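Local atomic coordinates of cryptic loci regulator 2 (Schizosaccharomyces pombe 972h-, PDB entry 5IKJ), a protein that acts upstream of histone deacetylases to promote transcriptional silencing and is required for nucleosome positioning at heterochromatic loci and for silencing by the SHREC complex. Residues Asp185-His188 with His189-Trp192; Arg61-Ala64 with Gln65-Gly69; Glu534-Leu537 with Ser538-Met542; Arg514-Ser517 with Arg518-Val522. All blocks are in the same frame, centred on the assembly; numbering follows the deposited sequence.

Contact 1: Asp185-His188 with His189-Trp192. With ZN (zinc ion), chain C.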
loop_
_atom_site.group_PDB
_atom_site.type_symbol
_atom_site.label_atom_id
_atom_site.label_comp_id
_atom_site.label_asym_id
_atom_site.label_seq_id
_atom_site.Cartn_x
_atom_site.Cartn_y
_atom_site.Cartn_z
ATOM N N ASP A 185 5.584 18.807 15.355
ATOM C CA ASP A 185 6.730 18.008 15.779
ATOM C C ASP A 185 6.322 16.964 16.810
ATOM O O ASP A 185 6.812 15.829 16.779
ATOM C CB ASP A 185 7.826 18.917 16.337
ATOM C CG ASP A 185 8.502 19.746 15.260
ATOM O OD1 ASP A 185 8.388 19.389 14.068
ATOM O OD2 ASP A 185 9.156 20.751 15.607
ATOM N N PHE A 186 5.428 17.327 17.734
ATOM C CA PHE A 186 4.954 16.366 18.723
ATOM C C PHE A 186 4.197 15.217 18.075
ATOM O O PHE A 186 4.254 14.085 18.567
ATOM C CB PHE A 186 4.058 17.060 19.747
ATOM C CG PHE A 186 3.281 16.107 20.611
ATOM C CD1 PHE A 186 3.930 15.286 21.517
ATOM C CD2 PHE A 186 1.901 16.032 20.516
ATOM C CE1 PHE A 186 3.219 14.409 22.314
ATOM C CE2 PHE A 186 1.184 15.156 21.312
ATOM C CZ PHE A 186 1.845 14.344 22.212
ATOM N N LEU A 187 3.489 15.482 16.975
ATOM C CA LEU A 187 2.606 14.472 16.400
ATOM C C LEU A 187 3.359 13.189 16.071
ATOM O O LEU A 187 2.835 12.087 16.274
ATOM C CB LEU A 187 1.923 15.017 15.147
ATOM C CG LEU A 187 0.486 15.511 15.306
ATOM C CD1 LEU A 187 -0.019 16.010 13.971
ATOM C CD2 LEU A 187 -0.435 14.416 15.840
ATOM N N HIS A 188 4.581 13.306 15.555
ATOM C CA HIS A 188 5.337 12.110 15.200
ATOM C C HIS A 188 5.656 11.275 16.433
ATOM O O HIS A 188 5.583 10.043 16.389
ATOM C CB HIS A 188 6.613 12.501 14.455
ATOM C CG HIS A 188 6.357 13.094 13.105
ATOM N ND1 HIS A 188 6.077 12.323 11.998
ATOM C CD2 HIS A 188 6.328 14.382 12.686
ATOM C CE1 HIS A 188 5.890 13.110 10.953
ATOM N NE2 HIS A 188 6.037 14.363 11.344
ATOM N N HIS A 189 6.005 11.927 17.545
ATOM C CA HIS A 189 6.205 11.196 18.791
ATOM C C HIS A 189 4.886 10.644 19.318
ATOM O O HIS A 189 4.833 9.507 19.801
ATOM C CB HIS A 189 6.860 12.100 19.833
ATOM C CG HIS A 189 7.424 11.356 21.003
ATOM N ND1 HIS A 189 8.601 10.644 20.932
ATOM C CD2 HIS A 189 6.970 11.208 22.270
ATOM C CE1 HIS A 189 8.851 10.091 22.106
ATOM N NE2 HIS A 189 7.876 10.417 22.935
ATOM N N LEU A 190 3.813 11.435 19.238
ATOM C CA LEU A 190 2.499 10.937 19.630
ATOM C C LEU A 190 2.139 9.680 18.853
ATOM O O LEU A 190 1.641 8.704 19.427
ATOM C CB LEU A 190 1.439 12.017 19.406
ATOM C CG LEU A 190 -0.003 11.613 19.731
ATOM C CD1 LEU A 190 -0.150 11.275 21.206
ATOM C CD2 LEU A 190 -0.982 12.706 19.331
ATOM N N TYR A 191 2.377 9.689 17.540
ATOM C CA TYR A 191 2.045 8.539 16.710
ATOM C C TYR A 191 2.889 7.326 17.084
ATOM O O TYR A 191 2.411 6.188 17.026
ATOM C CB TYR A 191 2.235 8.905 15.239
ATOM C CG TYR A 191 1.995 7.772 14.273
ATOM C CD1 TYR A 191 0.707 7.404 13.909
ATOM C CD2 TYR A 191 3.059 7.082 13.711
ATOM C CE1 TYR A 191 0.486 6.372 13.019
ATOM C CE2 TYR A 191 2.848 6.051 12.820
ATOM C CZ TYR A 191 1.561 5.700 12.478
ATOM O OH TYR A 191 1.348 4.670 11.591
ATOM N N TRP A 192 4.146 7.550 17.473
ATOM C CA TRP A 192 4.992 6.450 17.926
ATOM C C TRP A 192 4.488 5.871 19.242
ATOM O O TRP A 192 4.571 4.658 19.465
ATOM C CB TRP A 192 6.434 6.934 18.072
ATOM C CG TRP A 192 7.348 5.939 18.712
ATOM C CD1 TRP A 192 7.956 4.877 18.109
ATOM C CD2 TRP A 192 7.770 5.917 20.082
ATOM N NE1 TRP A 192 8.725 4.192 19.018
ATOM C CE2 TRP A 192 8.627 4.811 20.237
ATOM C CE3 TRP A 192 7.502 6.724 21.193
ATOM C CZ2 TRP A 192 9.221 4.490 21.457
ATOM C CZ3 TRP A 192 8.091 6.403 22.403
ATOM C CH2 TRP A 192 8.941 5.296 22.525
HETATM ZN ZN ZN C . 9.857 10.506 19.251
#
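Leu190 lays its CB over one face of the Phe186 ring, one helical turn further on, in a CH-pi contact: CB is 3.9 Å from the ring centroid and 25° off the normal. It is offset toward the rim, nearest CE2 and CZ, and its two methyls come down near the same two carbons, CD1 3.8 Å from CZ and CD2 close to CE2. Phe186 reaches this place because its CG is anti to the backbone N (chi1 167°), which sends the ring along the helix beside Leu190. The CD2 branch of Leu190 also meets Leu187 CD2 at 3.9 Å, so one leucine packs against two residues of the preceding turn. In the backbone, Leu190 N donates to Phe186 O at 2.8 Å, an almost straight bond (170°), and Tyr191 N and Trp192 N continue the pattern to Leu187 O and His188 O. Tyr55 and Cys59 of helix 50-67 touch Phe186.

His189 uses a different side of the helix. Its ND1 binds zinc at 2.1 Å, while NE2 is hydrogen-bonded to Asp21, a second-shell carboxylate that would fix the ring's rotation and probably polarise it. Trp192 CE3 lies 3.7 Å above one face of the imidazole, offset toward its rim. With Cys204, Cys206 and Cys209, His189 completes a zinc site of three cysteines and one histidine, the histidine presented by an alpha-helix.

Contact 2: Arg61-Ala64 with Gln65-Gly69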
loop_
_atom_site.group_PDB
_atom_site.type_symbol
_atom_site.label_atom_id
_atom_site.label_comp_id
_atom_site.label_asym_id
_atom_site.label_seq_id
_atom_site.Cartn_x
_atom_site.Cartn_y
_atom_site.Cartn_z
ATOM N N ARG A 61 -7.377 14.750 15.622
ATOM C CA ARG A 61 -7.788 14.626 14.227
ATOM C C ARG A 61 -6.677 14.016 13.386
ATOM O O ARG A 61 -6.908 13.076 12.617
ATOM C CB ARG A 61 -8.187 15.990 13.658
ATOM C CG ARG A 61 -8.490 15.941 12.160
ATOM C CD ARG A 61 -8.979 17.268 11.602
ATOM N NE ARG A 61 -7.909 18.254 11.486
ATOM C CZ ARG A 61 -7.617 19.172 12.403
ATOM N NH1 ARG A 61 -6.619 20.020 12.190
ATOM N NH2 ARG A 61 -8.313 19.250 13.530
ATOM N N LEU A 62 -5.460 14.545 13.513
ATOM C CA LEU A 62 -4.364 14.098 12.663
ATOM C C LEU A 62 -3.864 12.723 13.081
ATOM O O LEU A 62 -3.498 11.907 12.227
ATOM C CB LEU A 62 -3.232 15.126 12.694
ATOM C CG LEU A 62 -3.633 16.492 12.125
ATOM C CD1 LEU A 62 -2.566 17.542 12.392
ATOM C CD2 LEU A 62 -3.913 16.393 10.634
ATOM N N LEU A 63 -3.843 12.444 14.384
ATOM C CA LEU A 63 -3.577 11.083 14.834
ATOM C C LEU A 63 -4.599 10.118 14.248
ATOM O O LEU A 63 -4.240 9.077 13.685
ATOM C CB LEU A 63 -3.586 11.019 16.361
ATOM C CG LEU A 63 -3.269 9.650 16.970
ATOM C CD1 LEU A 63 -1.904 9.158 16.508
ATOM C CD2 LEU A 63 -3.330 9.699 18.492
ATOM N N ALA A 64 -5.886 10.459 14.356
ATOM C CA ALA A 64 -6.932 9.589 13.826
ATOM C C ALA A 64 -6.759 9.364 12.330
ATOM O O ALA A 64 -6.889 8.235 11.845
ATOM C CB ALA A 64 -8.308 10.185 14.120
ATOM N N GLN A 65 -6.473 10.431 11.580
ATOM C CA GLN A 65 -6.251 10.292 10.147
ATOM C C GLN A 65 -4.976 9.524 9.837
ATOM O O GLN A 65 -4.821 9.028 8.718
ATOM C CB GLN A 65 -6.209 11.673 9.490
ATOM C CG GLN A 65 -7.531 12.423 9.561
ATOM C CD GLN A 65 -7.406 13.877 9.151
ATOM O OE1 GLN A 65 -6.322 14.345 8.806
ATOM N NE2 GLN A 65 -8.520 14.601 9.192
ATOM N N HIS A 66 -4.064 9.411 10.804
ATOM C CA HIS A 66 -2.848 8.635 10.593
ATOM C C HIS A 66 -3.081 7.164 10.911
ATOM O O HIS A 66 -2.787 6.288 10.090
ATOM C CB HIS A 66 -1.721 9.200 11.457
ATOM C CG HIS A 66 -0.349 8.853 10.972
ATOM N ND1 HIS A 66 0.789 9.421 11.505
ATOM C CD2 HIS A 66 0.073 7.997 10.011
ATOM C CE1 HIS A 66 1.851 8.933 10.892
ATOM N NE2 HIS A 66 1.445 8.067 9.980
ATOM N N VAL A 67 -3.622 6.874 12.096
ATOM C CA VAL A 67 -3.795 5.485 12.513
ATOM C C VAL A 67 -4.844 4.795 11.652
ATOM O O VAL A 67 -4.679 3.635 11.257
ATOM C CB VAL A 67 -4.163 5.407 14.005
ATOM C CG1 VAL A 67 -4.105 3.963 14.491
ATOM C CG2 VAL A 67 -3.231 6.267 14.830
ATOM N N PHE A 68 -5.941 5.490 11.354
ATOM C CA PHE A 68 -7.021 4.937 10.551
ATOM C C PHE A 68 -6.971 5.411 9.105
ATOM O O PHE A 68 -7.991 5.369 8.409
ATOM C CB PHE A 68 -8.370 5.286 11.179
ATOM C CG PHE A 68 -8.504 4.829 12.604
ATOM C CD1 PHE A 68 -8.452 3.481 12.918
ATOM C CD2 PHE A 68 -8.683 5.744 13.628
ATOM C CE1 PHE A 68 -8.573 3.055 14.225
ATOM C CE2 PHE A 68 -8.806 5.324 14.938
ATOM C CZ PHE A 68 -8.751 3.976 15.237
ATOM N N GLY A 69 -5.806 5.859 8.640
ATOM C CA GLY A 69 -5.655 6.298 7.269
ATOM C C GLY A 69 -4.232 6.154 6.770
ATOM O O GLY A 69 -3.839 5.087 6.291
#
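This is an intrahelical contact between successive turns at the C-terminal end of helix 50-67, where Arg61 and Gln65 run side by side and Leu63 does the same with Val67. The first pair meets through its aliphatic and amide parts: Gln65 NE2 lies 3.3 Å from Arg61 CG and also near CD, while the guanidinium and amide planes are turned 68° apart. Gln65 has CG beside its own backbone N (chi1 -65°) and is extended beyond it, which carries the amide back along the preceding turn, with OE1 passing Leu62 CD2 at 3.7 Å. In the second pair Val67 CG2 touches Leu63 CD1 at 3.6 Å, on the side of the helix that packs against Ile194 of helix 183-195.

The backbone records a helix coming to its end. Gln65 N bonds to Arg61 O, and Val67 N reaches Leu63 O at 2.8 Å in a nearly straight bond. Leu63 O is gripped twice, however, for His66 N also donates to it from above the carbonyl plane, 67° out, while the bond of His66 N to Leu62 O is weak. Phe68 is the first residue to leave helical backbone angles, yet its N still bonds to Ala64 O at 2.9 Å. Beyond the segments, Phe68 meets Phe353 edge to face and packs on an apolar side chain of another protein chain; His66 NE2 is hydrogen-bonded to Glu225.

Contact 3: Glu534-Leu537 with Ser538-Met542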
loop_
_atom_site.group_PDB
_atom_site.type_symbol
_atom_site.label_atom_id
_atom_site.label_comp_id
_atom_site.label_asym_id
_atom_site.label_seq_id
_atom_site.Cartn_x
_atom_site.Cartn_y
_atom_site.Cartn_z
ATOM N N GLU A 534 3.309 17.974 -14.972
ATOM C CA GLU A 534 2.708 19.266 -15.237
ATOM C C GLU A 534 1.523 18.955 -16.156
ATOM O O GLU A 534 0.395 19.320 -15.861
ATOM C CB GLU A 534 3.698 20.212 -15.908
ATOM C CG GLU A 534 3.079 21.525 -16.353
ATOM C CD GLU A 534 4.067 22.673 -16.368
ATOM O OE1 GLU A 534 5.277 22.427 -16.524
ATOM O OE2 GLU A 534 3.625 23.829 -16.225
ATOM N N TYR A 535 1.787 18.260 -17.262
ATOM C CA TYR A 535 0.731 17.846 -18.180
ATOM C C TYR A 535 -0.359 17.073 -17.447
ATOM O O TYR A 535 -1.552 17.364 -17.598
ATOM C CB TYR A 535 1.317 16.991 -19.306
ATOM C CG TYR A 535 2.249 17.730 -20.237
ATOM C CD1 TYR A 535 1.783 18.755 -21.050
ATOM C CD2 TYR A 535 3.592 17.389 -20.318
ATOM C CE1 TYR A 535 2.633 19.429 -21.908
ATOM C CE2 TYR A 535 4.448 18.054 -21.173
ATOM C CZ TYR A 535 3.964 19.073 -21.966
ATOM O OH TYR A 535 4.817 19.737 -22.818
ATOM N N LEU A 536 0.038 16.077 -16.650
ATOM C CA LEU A 536 -0.933 15.234 -15.957
ATOM C C LEU A 536 -1.907 16.079 -15.146
ATOM O O LEU A 536 -3.127 15.908 -15.245
ATOM C CB LEU A 536 -0.205 14.233 -15.057
ATOM C CG LEU A 536 -0.958 12.954 -14.671
ATOM C CD1 LEU A 536 -0.037 12.011 -13.910
ATOM C CD2 LEU A 536 -2.199 13.239 -13.841
ATOM N N LEU A 537 -1.378 16.984 -14.341
ATOM C CA LEU A 537 -2.219 17.820 -13.509
ATOM C C LEU A 537 -3.281 18.536 -14.322
ATOM O O LEU A 537 -4.420 18.662 -13.891
ATOM C CB LEU A 537 -1.381 18.833 -12.743
ATOM C CG LEU A 537 -2.209 19.699 -11.808
ATOM C CD1 LEU A 537 -3.142 18.828 -10.995
ATOM C CD2 LEU A 537 -1.322 20.528 -10.903
ATOM N N SER A 538 -2.904 19.004 -15.500
ATOM C CA SER A 538 -3.834 19.715 -16.355
ATOM C C SER A 538 -4.854 18.774 -16.944
ATOM O O SER A 538 -5.995 19.149 -17.172
ATOM C CB SER A 538 -3.089 20.413 -17.486
ATOM O OG SER A 538 -2.295 21.464 -16.989
ATOM N N GLU A 539 -4.434 17.544 -17.195
ATOM C CA GLU A 539 -5.325 16.565 -17.805
ATOM C C GLU A 539 -6.397 16.087 -16.832
ATOM O O GLU A 539 -7.523 15.795 -17.251
ATOM C CB GLU A 539 -4.514 15.373 -18.317
ATOM C CG GLU A 539 -5.264 14.482 -19.295
ATOM C CD GLU A 539 -5.273 15.034 -20.709
ATOM O OE1 GLU A 539 -4.523 15.993 -20.986
ATOM O OE2 GLU A 539 -6.032 14.504 -21.548
ATOM N N ILE A 540 -6.074 15.999 -15.540
ATOM C CA ILE A 540 -6.974 15.436 -14.538
ATOM C C ILE A 540 -7.477 16.491 -13.559
ATOM O O ILE A 540 -8.155 16.147 -12.585
ATOM C CB ILE A 540 -6.304 14.276 -13.776
ATOM C CG1 ILE A 540 -5.202 14.789 -12.837
ATOM C CG2 ILE A 540 -5.727 13.261 -14.753
ATOM C CD1 ILE A 540 -4.724 13.756 -11.835
ATOM N N ASP A 541 -7.164 17.768 -13.789
ATOM C CA ASP A 541 -7.423 18.793 -12.780
ATOM C C ASP A 541 -8.873 18.768 -12.311
ATOM O O ASP A 541 -9.150 18.938 -11.118
ATOM C CB ASP A 541 -7.071 20.175 -13.336
ATOM C CG ASP A 541 -6.797 21.197 -12.244
ATOM O OD1 ASP A 541 -7.444 21.127 -11.177
ATOM O OD2 ASP A 541 -5.930 22.071 -12.455
ATOM N N MET A 542 -9.812 18.552 -13.230
ATOM C CA MET A 542 -11.229 18.588 -12.883
ATOM C C MET A 542 -11.794 17.207 -12.576
ATOM O O MET A 542 -12.632 17.069 -11.678
ATOM C CB MET A 542 -12.037 19.217 -14.023
ATOM C CG MET A 542 -11.394 20.445 -14.671
ATOM S SD MET A 542 -10.880 21.715 -13.499
ATOM C CE MET A 542 -12.381 21.950 -12.553
HETATM O O HOH W 1 -0.365 22.254 -14.765
#
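Ser538 N donates to Glu534 O, one turn earlier in helix 531-540, and the contact is one between successive turns of that alpha-helix, which lies near the C-terminal end of the chain and packs on strands 255-266, 288-294 and 300-304 of the five-stranded antiparallel sheet. This backbone bond from Ser538 N to Glu534 O is weak at 3.3 Å, but the turn has a second link. One water donates to Glu534 O and is also hydrogen-bonded to Ser538 OG at 3.0 Å; chi1 -68° sets the hydroxyl beside its own backbone N, where it shares the water with Glu534 O.

Glu539 continues the helix through its N to Tyr535 O, at 2.9 Å and 144°, with a further weak bond to Leu536 O; its side chain touches Phe302 and Asp303 of strand 300-304. Ile540 N then donates to Leu536 O at 3.0 Å. Its side chain crosses that of Leu536 on the sheet-facing side, where both residues touch His291. Ile540 meets Leu536 CD2 with three carbons, CG1 at 3.5 Å, CG2 at 3.6 Å and CD1 at a tight 3.3 Å. Replacing Ile540 by an alanine would probably open a gap beside Leu536 CD2 and leave that leucine freer to turn against the sheet.

Asp541 N lies near Leu537 O, but at too poor an angle for a hydrogen bond. Beyond the two segments, Asp541 OD1 forms a salt bridge with a basic side chain of another protein chain, while Asp541 CB rests 3.1 Å from Leu537 O.

Contact 4: Arg514-Ser517 with Arg518-Val522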
loop_
_atom_site.group_PDB
_atom_site.type_symbol
_atom_site.label_atom_id
_atom_site.label_comp_id
_atom_site.label_asym_id
_atom_site.label_seq_id
_atom_site.Cartn_x
_atom_site.Cartn_y
_atom_site.Cartn_z
ATOM N N ARG A 514 17.637 -10.316 -12.475
ATOM C CA ARG A 514 17.221 -9.561 -11.303
ATOM C C ARG A 514 17.770 -8.144 -11.380
ATOM O O ARG A 514 18.904 -7.927 -11.815
ATOM C CB ARG A 514 17.692 -10.222 -10.007
ATOM C CG ARG A 514 17.041 -9.611 -8.768
ATOM C CD ARG A 514 17.739 -9.997 -7.475
ATOM N NE ARG A 514 19.132 -9.555 -7.443
ATOM C CZ ARG A 514 20.189 -10.348 -7.275
ATOM N NH1 ARG A 514 20.047 -11.655 -7.106
ATOM N NH2 ARG A 514 21.406 -9.823 -7.265
ATOM N N THR A 515 16.955 -7.185 -10.956
ATOM C CA THR A 515 17.366 -5.795 -10.861
ATOM C C THR A 515 17.049 -5.280 -9.463
ATOM O O THR A 515 16.259 -5.872 -8.724
ATOM C CB THR A 515 16.673 -4.922 -11.919
ATOM O OG1 THR A 515 15.265 -4.867 -11.656
ATOM C CG2 THR A 515 16.905 -5.493 -13.312
ATOM N N SER A 516 17.683 -4.165 -9.108
ATOM C CA SER A 516 17.496 -3.565 -7.796
ATOM C C SER A 516 16.255 -2.691 -7.717
ATOM O O SER A 516 15.895 -2.251 -6.619
ATOM C CB SER A 516 18.720 -2.722 -7.432
ATOM O OG SER A 516 18.895 -1.671 -8.367
ATOM N N SER A 517 15.593 -2.439 -8.840
ATOM C CA SER A 517 14.563 -1.415 -8.910
ATOM C C SER A 517 13.872 -1.515 -10.259
ATOM O O SER A 517 14.451 -2.020 -11.225
ATOM C CB SER A 517 15.174 -0.021 -8.726
ATOM O OG SER A 517 14.181 0.985 -8.755
ATOM N N ARG A 518 12.628 -1.034 -10.316
ATOM C CA ARG A 518 11.945 -0.934 -11.600
ATOM C C ARG A 518 12.605 0.116 -12.483
ATOM O O ARG A 518 12.803 -0.108 -13.682
ATOM C CB ARG A 518 10.466 -0.603 -11.389
ATOM C CG ARG A 518 9.599 -0.750 -12.638
ATOM C CD ARG A 518 9.773 -2.117 -13.276
ATOM N NE ARG A 518 8.601 -2.537 -14.037
ATOM C CZ ARG A 518 8.489 -3.715 -14.645
ATOM N NH1 ARG A 518 9.479 -4.595 -14.585
ATOM N NH2 ARG A 518 7.385 -4.017 -15.312
ATOM N N LEU A 519 12.958 1.266 -11.905
ATOM C CA LEU A 519 13.635 2.307 -12.670
ATOM C C LEU A 519 14.949 1.798 -13.249
ATOM O O LEU A 519 15.326 2.164 -14.369
ATOM C CB LEU A 519 13.878 3.529 -11.783
ATOM C CG LEU A 519 14.470 4.766 -12.464
ATOM C CD1 LEU A 519 13.582 5.246 -13.602
ATOM C CD2 LEU A 519 14.669 5.878 -11.448
ATOM N N SER A 520 15.663 0.953 -12.500
ATOM C CA SER A 520 16.924 0.410 -12.995
ATOM C C SER A 520 16.706 -0.454 -14.231
ATOM O O SER A 520 17.518 -0.432 -15.163
ATOM C CB SER A 520 17.618 -0.391 -11.893
ATOM O OG SER A 520 18.642 -1.208 -12.430
ATOM N N ALA A 521 15.615 -1.223 -14.257
ATOM C CA ALA A 521 15.308 -2.039 -15.426
ATOM C C ALA A 521 14.740 -1.205 -16.567
ATOM O O ALA A 521 15.001 -1.503 -17.737
ATOM C CB ALA A 521 14.326 -3.148 -15.051
ATOM N N VAL A 522 13.962 -0.169 -16.249
ATOM C CA VAL A 522 13.426 0.708 -17.284
ATOM C C VAL A 522 14.541 1.533 -17.915
ATOM O O VAL A 522 14.606 1.677 -19.142
ATOM C CB VAL A 522 12.322 1.605 -16.694
ATOM C CG1 VAL A 522 11.888 2.667 -17.695
ATOM C CG2 VAL A 522 11.126 0.766 -16.265
#
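An N-cap opens helix 518-522: Ser517 stands immediately before the first turn and its OG accepts from Leu519 N. The capping bond is weak, 3.4 Å with an angle of 132° at the hydrogen, and the position of OG is less certain than that of its neighbours. The hydroxyl is anti to the residue's backbone N, which swings it forward over the start of the helix. Ser517 O also enters the helical pattern, accepting a weak bond from Ala521 N at 3.3 Å.

The same carbonyl has a second donor. Thr515 OG1 bonds to Ser517 O at 3.0 Å, coming from above the carbonyl plane, 46° out of it, and thereby ties the approaching loop to the cap. In Thr515, chi1 66° places OG1 at the Ser517 carbonyl, while CG2 touches Ala521 CB at 3.9 Å. A valine here removes the hydroxyl, and the Ser517 carbonyl would probably lose that donor and the loop be held less firmly to the first turn. Ser516 OG adds a looser touch, 4.0 Å from Ser520 CB.

Thr515 and Ala521 both pack on Thr333 of strand 333-340, while Arg518 and Val522 touch Ile330 of helix 325-330, and Arg518 NE is hydrogen-bonded to Gly245 O and NH1 to Gly385 O.

How the contacts relate
From the N terminus the order is contact 2, contact 1, contact 4, contact 3. Each lies within one continuous stretch, so none closes a long loop, and none nests in or crosses another. Contacts 1 and 2 join in space despite more than a hundred residues between them: their centres are about 12 Å apart, Leu187 meets Leu62, Leu190 meets Leu63, and the Tyr191 ring stacks on His66, tying the zinc-binding helix 183-195 to helix 50-67. Contacts 4 and 3 sit on successive helices, 518-522 and 531-540, but stay about 15 Å apart at their nearest atoms; the former abuts strand 333-340 of the mixed sheet, the latter the five-stranded antiparallel sheet.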